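Local coordinates for vibralactone Cyclase (PDB 6KD0), which probably catalyses the cyclization that forms the fused bicyclic beta-lactone of vibralactone, using an alpha/beta hydrolase fold, at residues A[105-110]-A[135-140]. Numbering follows the deposited sequence.
Sequences GWAIGN and RLTPES
The indole of W106 has a water at its edge, in the ring plane, that ties it to T137: this water accepts from T137 OG1 at 2.6 Å and donates to G105 O. W106 meets T137 directly through CB, 3.7 Å from T137 OG1, while its indole leads off toward the ring of F259, and NE1 hydrogen-bonds to N181 OD1. T137 OG1 stands between its own backbone N and carbonyl carbon (chi1 63°), which turns it to that water and to A107 CB, 3.3 Å away. T137 N hydrogen-bonds to W106 O, 2.7 Å and nearly straight at 168°, with the donor tilted 29° from the carbonyl plane. A second water donates to both W106 O and R135 O. L136 spreads its two methyls along the backbone of 106-109: CD1 lies 3.6 Å from A107 O and also touches G109 N, while CD2 reaches W106 O and I108 O. An alanine in place of L136 would probably leave the backbone of A107 to G109 without its apolar cover on this side. The loops after strands 97-101 and 128-132 of the hydrolase fold are thus joined by an amide bond, two water bridges and the side chains of L136 and T137, with G105 near, but not touching, a probable Ser-His-Asp site.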
# COMPACT_ATOMS: atom_id res chain seq x y z
N GLY A 105 7.64 -4.03 -4.32
CA GLY A 105 8.96 -3.42 -4.52
C GLY A 105 9.09 -2.65 -5.82
O GLY A 105 10.23 -2.38 -6.25
N TRP A 106 7.96 -2.28 -6.45
CA TRP A 106 7.83 -1.64 -7.76
C TRP A 106 8.10 -2.58 -8.93
O TRP A 106 7.82 -2.22 -10.08
CB TRP A 106 8.73 -0.41 -7.92
CG TRP A 106 8.55 0.63 -6.87
CD1 TRP A 106 7.41 1.38 -6.63
CD2 TRP A 106 9.54 1.08 -5.93
NE1 TRP A 106 7.64 2.25 -5.57
CE2 TRP A 106 8.94 2.09 -5.14
CE3 TRP A 106 10.87 0.72 -5.68
CZ2 TRP A 106 9.62 2.74 -4.11
CZ3 TRP A 106 11.55 1.37 -4.66
CH2 TRP A 106 10.92 2.37 -3.88
N ALA A 107 8.60 -3.79 -8.65
CA ALA A 107 9.08 -4.72 -9.66
C ALA A 107 8.22 -5.97 -9.79
O ALA A 107 8.45 -6.76 -10.71
CB ALA A 107 10.53 -5.13 -9.35
N ILE A 108 7.26 -6.18 -8.89
CA ILE A 108 6.47 -7.40 -8.86
C ILE A 108 5.00 -7.03 -8.69
O ILE A 108 4.69 -6.06 -7.99
CB ILE A 108 6.92 -8.31 -7.70
CG1 ILE A 108 8.42 -8.60 -7.78
CG2 ILE A 108 6.07 -9.59 -7.63
CD1 ILE A 108 9.00 -9.15 -6.46
N GLY A 109 4.11 -7.78 -9.34
CA GLY A 109 2.75 -7.90 -8.88
C GLY A 109 1.73 -7.32 -9.84
O GLY A 109 2.06 -6.70 -10.85
N ASN A 110 0.47 -7.53 -9.47
CA ASN A 110 -0.70 -7.10 -10.22
C ASN A 110 -1.90 -7.26 -9.28
O ASN A 110 -1.73 -7.53 -8.09
CB ASN A 110 -0.84 -7.88 -11.54
CG ASN A 110 -1.24 -9.35 -11.36
OD1 ASN A 110 -1.39 -9.86 -10.25
ND2 ASN A 110 -1.43 -10.03 -12.49
N ARG A 135 2.65 -0.25 -14.26
CA ARG A 135 3.82 -0.86 -14.90
C ARG A 135 4.94 -1.10 -13.88
O ARG A 135 5.15 -0.31 -12.96
CB ARG A 135 4.29 0.01 -16.06
CG ARG A 135 3.62 -0.39 -17.37
CD ARG A 135 3.97 0.57 -18.50
NE ARG A 135 3.27 1.84 -18.35
CZ ARG A 135 3.36 2.86 -19.20
NH1 ARG A 135 4.14 2.77 -20.28
NH2 ARG A 135 2.68 3.97 -18.98
N LEU A 136 5.65 -2.22 -14.06
CA LEU A 136 6.67 -2.67 -13.13
C LEU A 136 8.07 -2.26 -13.57
O LEU A 136 8.36 -2.13 -14.77
CB LEU A 136 6.65 -4.20 -12.99
CG LEU A 136 5.30 -4.75 -12.52
CD1 LEU A 136 5.36 -6.27 -12.45
CD2 LEU A 136 4.94 -4.15 -11.18
N THR A 137 8.94 -2.08 -12.58
CA THR A 137 10.37 -1.98 -12.80
C THR A 137 10.96 -3.39 -12.95
O THR A 137 10.34 -4.37 -12.55
CB THR A 137 11.04 -1.26 -11.63
OG1 THR A 137 10.87 -2.04 -10.44
CG2 THR A 137 10.44 0.14 -11.43
N PRO A 138 12.17 -3.51 -13.52
CA PRO A 138 13.00 -2.48 -14.15
C PRO A 138 12.61 -2.18 -15.59
O PRO A 138 13.18 -1.25 -16.15
CB PRO A 138 14.40 -3.08 -14.10
CG PRO A 138 14.17 -4.57 -14.23
CD PRO A 138 12.85 -4.83 -13.50
N GLU A 139 11.70 -2.97 -16.16
CA GLU A 139 11.29 -2.75 -17.55
C GLU A 139 10.80 -1.33 -17.79
O GLU A 139 11.06 -0.74 -18.85
CB GLU A 139 10.22 -3.77 -17.95
CG GLU A 139 10.73 -5.20 -18.06
CD GLU A 139 10.67 -5.96 -16.74
OE1 GLU A 139 10.32 -5.36 -15.70
OE2 GLU A 139 10.98 -7.18 -16.76
N SER A 140 10.08 -0.75 -16.83
CA SER A 140 9.72 0.66 -16.86
C SER A 140 10.35 1.35 -15.66
O SER A 140 10.14 0.90 -14.53
CB SER A 140 8.19 0.84 -16.79
OG SER A 140 7.52 0.29 -17.91
O HOH W 1 12.07 -1.78 -8.11
O HOH W 2 6.48 0.16 -10.57